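Local structure of small nuclear ribonucleoprotein homolog (Pyrobaculum aerophilum, 1M5Q) at residues Asp70-Ala75 with Tyr88-Asn93; Lys80-Met85 with Gly112-Arg117. The protein probably binds RNA, as Sm-like proteins generally do, and assembles into a 14-subunit complex of augmented Sm-like chains. One frame throughout, in Å; residues are numbered along the deposited sequence.

Contact 1: residues Asp70-Ala75 with Tyr88-Asn93. With ACY (acetic acid), chain B.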
ATOM      1  N   ASP H  70      11.819  42.274   5.683  1.00 31.24           N
ATOM      2  CA  ASP H  70      11.404  43.261   6.686  1.00 31.28           C
ATOM      3  C   ASP H  70      10.782  44.417   5.848  1.00 31.09           C
ATOM      4  O   ASP H  70      11.502  45.163   5.159  1.00 29.02           O
ATOM      5  CB  ASP H  70      12.636  43.771   7.446  1.00 33.27           C
ATOM      6  CG  ASP H  70      12.287  44.869   8.478  1.00 35.81           C
ATOM      7  OD1 ASP H  70      11.159  45.422   8.471  1.00 36.57           O
ATOM      8  OD2 ASP H  70      13.162  45.178   9.312  1.00 39.74           O
HETATM    9  N   MSE H  71       9.466  44.583   5.908  1.00 30.13           N
HETATM   10  CA  MSE H  71       8.835  45.590   5.083  1.00 31.24           C
HETATM   11  C   MSE H  71       9.143  47.027   5.479  1.00 32.45           C
HETATM   12  O   MSE H  71       9.118  47.908   4.622  1.00 31.44           O
HETATM   13  CB  MSE H  71       7.315  45.379   5.024  1.00 31.02           C
HETATM   14  CG  MSE H  71       6.954  44.046   4.391  1.00 32.30           C
HETATM   15 SE   MSE H  71       7.825  43.766   2.687  0.73 29.44          SE
HETATM   16  CE  MSE H  71       6.710  44.914   1.659  1.00 24.54           C
ATOM     17  N   ARG H  72       9.399  47.257   6.764  1.00 32.97           N
ATOM     18  CA  ARG H  72       9.745  48.606   7.231  1.00 34.63           C
ATOM     19  C   ARG H  72      11.091  48.947   6.632  1.00 32.06           C
ATOM     20  O   ARG H  72      11.295  50.050   6.191  1.00 32.93           O
ATOM     21  CB  ARG H  72       9.813  48.682   8.771  1.00 35.11           C
ATOM     22  CG  ARG H  72       8.454  48.786   9.440  1.00 38.06           C
ATOM     23  CD  ARG H  72       8.606  49.223  10.899  1.00 43.81           C
ATOM     24  NE  ARG H  72       8.008  48.255  11.817  1.00 49.16           N
ATOM     25  CZ  ARG H  72       6.769  48.347  12.272  1.00 52.20           C
ATOM     26  NH1 ARG H  72       6.010  49.371  11.905  1.00 54.50           N
ATOM     27  NH2 ARG H  72       6.273  47.396  13.057  1.00 54.53           N
ATOM     28  N   GLU H  73      12.014  47.995   6.607  1.00 31.10           N
ATOM     29  CA  GLU H  73      13.311  48.267   6.005  1.00 30.15           C
ATOM     30  C   GLU H  73      13.107  48.463   4.486  1.00 29.61           C
ATOM     31  O   GLU H  73      13.707  49.346   3.880  1.00 30.46           O
ATOM     32  CB  GLU H  73      14.263  47.121   6.278  1.00 31.37           C
ATOM     33  CG  GLU H  73      15.630  47.318   5.640  1.00 37.18           C
ATOM     34  CD  GLU H  73      16.394  48.513   6.253  1.00 39.03           C
ATOM     35  OE1 GLU H  73      16.410  48.661   7.504  1.00 41.44           O
ATOM     36  OE2 GLU H  73      16.983  49.285   5.484  1.00 38.96           O
ATOM     37  N   PHE H  74      12.251  47.649   3.863  1.00 26.80           N
ATOM     38  CA  PHE H  74      11.973  47.821   2.452  1.00 25.64           C
ATOM     39  C   PHE H  74      11.463  49.253   2.173  1.00 24.87           C
ATOM     40  O   PHE H  74      11.823  49.873   1.177  1.00 24.09           O
ATOM     41  CB  PHE H  74      10.890  46.825   1.952  1.00 24.26           C
ATOM     42  CG  PHE H  74      10.570  46.946   0.441  1.00 22.37           C
ATOM     43  CD1 PHE H  74      11.290  46.233  -0.487  1.00 22.69           C
ATOM     44  CD2 PHE H  74       9.559  47.780  -0.015  1.00 22.43           C
ATOM     45  CE1 PHE H  74      11.032  46.332  -1.882  1.00 21.81           C
ATOM     46  CE2 PHE H  74       9.274  47.892  -1.400  1.00 24.52           C
ATOM     47  CZ  PHE H  74      10.029  47.155  -2.333  1.00 23.05           C
ATOM     48  N   ALA H  75      10.565  49.729   3.017  1.00 26.20           N
ATOM     49  CA  ALA H  75       9.985  51.053   2.848  1.00 27.87           C
ATOM     50  C   ALA H  75      11.122  52.104   2.976  1.00 30.16           C
ATOM     51  O   ALA H  75      11.230  53.033   2.159  1.00 28.43           O
ATOM     52  CB  ALA H  75       8.919  51.271   3.881  1.00 25.48           C
ATOM     53  N   TYR H  88       4.461  53.198   4.575  1.00 28.61           N
ATOM     54  CA  TYR H  88       4.477  51.869   5.143  1.00 30.04           C
ATOM     55  C   TYR H  88       3.106  51.814   5.833  1.00 30.97           C
ATOM     56  O   TYR H  88       2.705  52.776   6.474  1.00 29.08           O
ATOM     57  CB  TYR H  88       5.602  51.689   6.174  1.00 27.60           C
ATOM     58  CG  TYR H  88       5.416  50.425   6.987  1.00 30.78           C
ATOM     59  CD1 TYR H  88       5.592  49.151   6.401  1.00 32.35           C
ATOM     60  CD2 TYR H  88       5.007  50.483   8.323  1.00 31.84           C
ATOM     61  CE1 TYR H  88       5.359  47.962   7.135  1.00 32.32           C
ATOM     62  CE2 TYR H  88       4.771  49.310   9.058  1.00 32.23           C
ATOM     63  CZ  TYR H  88       4.946  48.060   8.469  1.00 32.33           C
ATOM     64  OH  TYR H  88       4.713  46.909   9.206  1.00 31.69           O
ATOM     65  N   ILE H  89       2.391  50.711   5.660  1.00 30.62           N
ATOM     66  CA  ILE H  89       1.078  50.573   6.261  1.00 32.52           C
ATOM     67  C   ILE H  89       1.071  49.404   7.226  1.00 33.24           C
ATOM     68  O   ILE H  89       0.921  48.233   6.826  1.00 30.79           O
ATOM     69  CB  ILE H  89       0.017  50.381   5.178  1.00 32.43           C
ATOM     70  CG1 ILE H  89      -0.027  51.648   4.329  1.00 32.87           C
ATOM     71  CG2 ILE H  89      -1.348  50.094   5.816  1.00 33.32           C
ATOM     72  CD1 ILE H  89      -1.107  51.655   3.392  1.00 34.85           C
ATOM     73  N   GLU H  90       1.240  49.760   8.500  1.00 34.03           N
ATOM     74  CA  GLU H  90       1.303  48.830   9.616  1.00 35.44           C
ATOM     75  C   GLU H  90       0.070  47.890   9.699  1.00 34.32           C
ATOM     76  O   GLU H  90       0.186  46.744  10.117  1.00 34.75           O
ATOM     77  CB  GLU H  90       1.446  49.636  10.920  1.00 38.19           C
ATOM     78  CG  GLU H  90       2.127  48.844  12.038  1.00 45.79           C
ATOM     79  CD  GLU H  90       2.322  49.643  13.320  1.00 49.90           C
ATOM     80  OE1 GLU H  90       2.969  50.723  13.264  1.00 53.99           O
ATOM     81  OE2 GLU H  90       1.833  49.179  14.387  1.00 52.74           O
ATOM     82  N   GLU H  91      -1.092  48.396   9.296  1.00 32.04           N
ATOM     83  CA  GLU H  91      -2.327  47.636   9.323  1.00 31.59           C
ATOM     84  C   GLU H  91      -2.155  46.223   8.695  1.00 30.52           C
ATOM     85  O   GLU H  91      -2.594  45.243   9.272  1.00 30.22           O
ATOM     86  CB  GLU H  91      -3.431  48.425   8.588  1.00 30.62           C
ATOM     87  CG  GLU H  91      -4.813  48.182   9.144  1.00 31.12           C
ATOM     88  CD  GLU H  91      -5.942  48.773   8.306  1.00 31.54           C
ATOM     89  OE1 GLU H  91      -5.776  49.877   7.718  1.00 32.68           O
ATOM     90  OE2 GLU H  91      -7.014  48.127   8.262  1.00 29.50           O
ATOM     91  N   THR H  92      -1.505  46.124   7.533  1.00 29.41           N
ATOM     92  CA  THR H  92      -1.299  44.823   6.846  1.00 27.26           C
ATOM     93  C   THR H  92       0.164  44.514   6.542  1.00 26.97           C
ATOM     94  O   THR H  92       0.471  43.495   5.900  1.00 25.35           O
ATOM     95  CB  THR H  92      -2.074  44.778   5.512  1.00 26.07           C
ATOM     96  OG1 THR H  92      -1.919  46.048   4.848  1.00 25.91           O
ATOM     97  CG2 THR H  92      -3.561  44.461   5.760  1.00 22.78           C
ATOM     98  N   ASN H  93       1.056  45.390   7.013  1.00 27.18           N
ATOM     99  CA  ASN H  93       2.497  45.222   6.821  1.00 26.93           C
ATOM    100  C   ASN H  93       2.817  45.293   5.339  1.00 26.65           C
ATOM    101  O   ASN H  93       3.627  44.515   4.846  1.00 26.64           O
ATOM    102  CB  ASN H  93       2.948  43.865   7.375  1.00 27.47           C
ATOM    103  CG  ASN H  93       4.476  43.683   7.356  1.00 30.66           C
ATOM    104  OD1 ASN H  93       5.223  44.607   7.691  1.00 31.23           O
ATOM    105  ND2 ASN H  93       4.943  42.468   6.984  1.00 28.96           N
TER
HETATM  106  C   ACY B5012      -2.860  47.313   1.785  1.00 28.67           C
HETATM  107  O   ACY B5012      -2.657  46.144   2.375  1.00 28.11           O
HETATM  108  OXT ACY B5012      -3.452  47.540   0.630  1.00 29.99           O
HETATM  109  CH3 ACY B5012      -2.329  48.465   2.587  1.00 27.44           C
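The first torsions of R72 and Y88 turn the two side chains toward each other. The Y88 ring stands anti to its own backbone nitrogen (chi1 167°) and faces helix 71-81. R72 has CG anti to its carbonyl carbon (chi1 -79°), which lays that methylene over the ring. R72 CG sits 3.7 Å from the Y88 ring centroid, a CH-pi contact nearly over the centre. A bend at chi3 brings R72 NH1 to 3.1 Å from Y88 CE2, and the tyrosine hydroxyl lies over one face of the guanidinium, off its centre. The two planes are inclined by 57°, so this is not a flat stack. R72 NH1 also makes a long salt bridge, 3.6 Å, to E90 OE1 at the guanidinium edge.

M71 works at the ring edge. Its CB is 3.9 Å from Y88 CE1, and its CG comes within 3.4 Å of the N93 backbone O. The M71 and N93 side chains cross at about a right angle. A75 sets its CB 4.1 Å from Y88 CB. M71, A75 and Y88 also touch V95 of the next strand.

Y88 OH donates to N93 OD1 at 2.8 Å, in the carbonyl plane and on a lone pair. This bond holds the hydroxyl end in place and spans the turn from strand 86-89 to strand 94-97. D70 is the N-cap of the helix; its OD1 accepts weakly from the backbone N of R72 and of E73. On the turn, T92 OG1 donates to a bound acetic acid molecule, probably from the crystallisation liquor, which R102 also binds. No hydrogen bond joins the segments. The contact therefore rests on apolar and CH-pi packing, with one long salt bridge on the exposed side, while R72 CG and M71 CB probably restrict ring rotation.

Contact 2: residues Lys80-Met85 with Gly112-Arg117; sequences KIFPGM and GPVAER
The R117 guanidinium takes I81 CD1 over one face, offset toward its rim. I81 CD1 is 3.3 Å from R117 NH2. R117 CG and the V114 carbonyl O approach the F82 ring obliquely. Within 80-85, I81 CG2 lies over the centre of one face of that ring, 3.7 Å above its plane. Ring and guanidinium planes are 59° apart, so they do not stack on each other. I81 and R117 reach in from opposite directions, and the isoleucine thus touches both flat groups.

R117 has CG anti to the backbone N (chi1 -179°), directed at the aromatic ring. There R117 CG lies 3.4 Å from F82 CZ. The bend at chi2 brings the guanidinium against the I81 CD1 methyl. V114 contributes both methyls. V114 CG1 is 3.7 Å from F82 CE2 and forms an off-centre CH-pi contact, 29° from the ring normal. V114 CG2 meets M85 CE at 4.2 Å, and these two side chains approach tip to tip.

Helices 71-81 and 113-127 belong to the C-terminal Lsm region, beside a four-stranded antiparallel sheet. The contact joins the C-terminal part of helix 71-81 and the turn after it to the start of helix 113-127. F82 to M85 form a type II beta turn, closed by the bond from M85 N to F82 O (2.9 Å). G84 is at its third position with positive phi, which favours glycine. The turn leads into strand 86-89. G112 is the N-cap of helix 113-127, at backbone angles that call for glycine. F82 and V114 both rest on I97 of the sheet, and V114 also touches V101. On the same helix, E116 forms a salt bridge with R120 and packs against R102 of a neighbouring subunit.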
ATOM      1  N   LYS H  80      14.512  56.110  -0.712  1.00 35.31           N
ATOM      2  CA  LYS H  80      15.704  56.724  -1.330  1.00 36.64           C
ATOM      3  C   LYS H  80      15.604  56.695  -2.847  1.00 34.02           C
ATOM      4  O   LYS H  80      16.327  57.388  -3.554  1.00 34.52           O
ATOM      5  CB  LYS H  80      16.979  55.968  -0.923  1.00 37.46           C
ATOM      6  CG  LYS H  80      17.115  55.896   0.578  1.00 42.73           C
ATOM      7  CD  LYS H  80      18.318  55.067   1.029  1.00 46.00           C
ATOM      8  CE  LYS H  80      18.111  54.653   2.481  1.00 48.57           C
ATOM      9  NZ  LYS H  80      17.415  55.744   3.274  1.00 50.97           N
ATOM     10  N   ILE H  81      14.700  55.876  -3.340  1.00 29.93           N
ATOM     11  CA  ILE H  81      14.542  55.710  -4.759  1.00 27.53           C
ATOM     12  C   ILE H  81      13.313  56.449  -5.241  1.00 27.42           C
ATOM     13  O   ILE H  81      13.303  56.948  -6.355  1.00 28.30           O
ATOM     14  CB  ILE H  81      14.382  54.202  -5.086  1.00 27.45           C
ATOM     15  CG1 ILE H  81      15.613  53.477  -4.595  1.00 28.80           C
ATOM     16  CG2 ILE H  81      14.147  53.963  -6.567  1.00 27.11           C
ATOM     17  CD1 ILE H  81      15.555  52.003  -4.811  1.00 30.93           C
ATOM     18  N   PHE H  82      12.271  56.494  -4.413  1.00 27.29           N
ATOM     19  CA  PHE H  82      10.995  57.138  -4.774  1.00 28.39           C
ATOM     20  C   PHE H  82      10.684  58.155  -3.668  1.00 29.17           C
ATOM     21  O   PHE H  82       9.716  58.010  -2.903  1.00 29.58           O
ATOM     22  CB  PHE H  82       9.858  56.071  -4.847  1.00 27.20           C
ATOM     23  CG  PHE H  82      10.175  54.872  -5.734  1.00 25.46           C
ATOM     24  CD1 PHE H  82      10.473  53.633  -5.169  1.00 27.15           C
ATOM     25  CD2 PHE H  82      10.095  54.972  -7.136  1.00 26.16           C
ATOM     26  CE1 PHE H  82      10.676  52.488  -5.965  1.00 22.55           C
ATOM     27  CE2 PHE H  82      10.294  53.842  -7.961  1.00 24.76           C
ATOM     28  CZ  PHE H  82      10.582  52.599  -7.359  1.00 26.82           C
ATOM     29  N   PRO H  83      11.540  59.177  -3.530  1.00 29.68           N
ATOM     30  CA  PRO H  83      11.366  60.224  -2.514  1.00 28.17           C
ATOM     31  C   PRO H  83       9.921  60.712  -2.394  1.00 26.77           C
ATOM     32  O   PRO H  83       9.302  61.076  -3.392  1.00 27.39           O
ATOM     33  CB  PRO H  83      12.282  61.348  -3.011  1.00 30.17           C
ATOM     34  CG  PRO H  83      13.322  60.648  -3.709  1.00 31.46           C
ATOM     35  CD  PRO H  83      12.681  59.469  -4.406  1.00 27.74           C
ATOM     36  N   GLY H  84       9.427  60.736  -1.155  1.00 26.47           N
ATOM     37  CA  GLY H  84       8.086  61.170  -0.854  1.00 27.20           C
ATOM     38  C   GLY H  84       6.923  60.362  -1.424  1.00 29.19           C
ATOM     39  O   GLY H  84       5.774  60.783  -1.252  1.00 28.26           O
HETATM   40  N   MSE H  85       7.171  59.225  -2.077  1.00 28.87           N
HETATM   41  CA  MSE H  85       6.059  58.454  -2.635  1.00 30.13           C
HETATM   42  C   MSE H  85       5.752  57.157  -1.867  1.00 29.57           C
HETATM   43  O   MSE H  85       4.812  56.405  -2.233  1.00 29.09           O
HETATM   44  CB  MSE H  85       6.353  58.061  -4.091  1.00 31.37           C
HETATM   45  CG  MSE H  85       6.628  59.162  -5.063  1.00 32.00           C
HETATM   46 SE   MSE H  85       7.396  58.390  -6.648  0.68 35.39          SE
HETATM   47  CE  MSE H  85       5.978  57.179  -7.303  1.00 36.26           C
ATOM     48  N   GLY H 112       4.457  49.048 -14.872  1.00 33.24           N
ATOM     49  CA  GLY H 112       5.147  50.301 -15.123  1.00 33.12           C
ATOM     50  C   GLY H 112       6.512  50.442 -14.501  1.00 32.79           C
ATOM     51  O   GLY H 112       6.962  49.582 -13.741  1.00 32.77           O
ATOM     52  N   PRO H 113       7.177  51.564 -14.776  1.00 32.34           N
ATOM     53  CA  PRO H 113       8.527  51.825 -14.257  1.00 31.21           C
ATOM     54  C   PRO H 113       8.712  51.774 -12.732  1.00 31.05           C
ATOM     55  O   PRO H 113       9.748  51.307 -12.212  1.00 28.96           O
ATOM     56  CB  PRO H 113       8.872  53.196 -14.864  1.00 32.69           C
ATOM     57  CG  PRO H 113       8.023  53.235 -16.174  1.00 30.54           C
ATOM     58  CD  PRO H 113       6.730  52.601 -15.741  1.00 30.72           C
ATOM     59  N   VAL H 114       7.726  52.279 -12.014  1.00 28.80           N
ATOM     60  CA  VAL H 114       7.808  52.263 -10.572  1.00 27.83           C
ATOM     61  C   VAL H 114       7.726  50.807 -10.082  1.00 26.96           C
ATOM     62  O   VAL H 114       8.540  50.368  -9.303  1.00 27.27           O
ATOM     63  CB  VAL H 114       6.684  53.088  -9.970  1.00 28.70           C
ATOM     64  CG1 VAL H 114       6.729  52.968  -8.397  1.00 29.31           C
ATOM     65  CG2 VAL H 114       6.870  54.562 -10.402  1.00 28.47           C
ATOM     66  N   ALA H 115       6.759  50.074 -10.608  1.00 26.59           N
ATOM     67  CA  ALA H 115       6.525  48.682 -10.276  1.00 27.03           C
ATOM     68  C   ALA H 115       7.767  47.830 -10.625  1.00 27.76           C
ATOM     69  O   ALA H 115       8.224  47.013  -9.781  1.00 26.62           O
ATOM     70  CB  ALA H 115       5.292  48.168 -11.023  1.00 24.31           C
ATOM     71  N   GLU H 116       8.301  48.025 -11.837  1.00 27.08           N
ATOM     72  CA  GLU H 116       9.496  47.287 -12.281  1.00 27.26           C
ATOM     73  C   GLU H 116      10.662  47.593 -11.340  1.00 27.45           C
ATOM     74  O   GLU H 116      11.402  46.690 -10.937  1.00 28.63           O
ATOM     75  CB  GLU H 116       9.905  47.662 -13.705  1.00 27.59           C
ATOM     76  CG  GLU H 116       9.037  47.048 -14.805  1.00 31.35           C
ATOM     77  CD  GLU H 116       8.674  45.595 -14.532  1.00 34.55           C
ATOM     78  OE1 GLU H 116       9.595  44.765 -14.301  1.00 34.42           O
ATOM     79  OE2 GLU H 116       7.453  45.282 -14.529  1.00 35.57           O
ATOM     80  N   ARG H 117      10.829  48.865 -10.965  1.00 27.92           N
ATOM     81  CA  ARG H 117      11.922  49.210 -10.046  1.00 27.62           C
ATOM     82  C   ARG H 117      11.741  48.592  -8.635  1.00 27.43           C
ATOM     83  O   ARG H 117      12.710  48.135  -8.009  1.00 27.95           O
ATOM     84  CB  ARG H 117      12.061  50.733  -9.924  1.00 28.50           C
ATOM     85  CG  ARG H 117      13.197  51.178  -8.995  1.00 27.34           C
ATOM     86  CD  ARG H 117      14.514  50.611  -9.525  1.00 30.38           C
ATOM     87  NE  ARG H 117      15.642  51.332  -8.986  1.00 32.28           N
ATOM     88  CZ  ARG H 117      16.379  50.909  -7.969  1.00 40.56           C
ATOM     89  NH1 ARG H 117      16.103  49.741  -7.368  1.00 41.30           N
ATOM     90  NH2 ARG H 117      17.411  51.650  -7.561  1.00 42.74           N
TER

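In the fold
Both contacts lie in the C-terminal Lsm region, on the same side of the chain's centre, with centres about 15 Å apart. They share helix 71-81: contact 1 uses its start, and contact 2 its C-terminal part and the turn after it. Along the chain the segments alternate, 70-75, 80-85, 88-93, then 112-117. Contact 1 ties the helix to the first strand of the four-stranded sheet and the turn after it. Contact 2 ties residues 80-85 to helix 113-127, which follows the last strand. Together they join both helices and the sheet edge into one unit. Residues of each contact also pack against neighbouring subunits, so the region takes part in assembly.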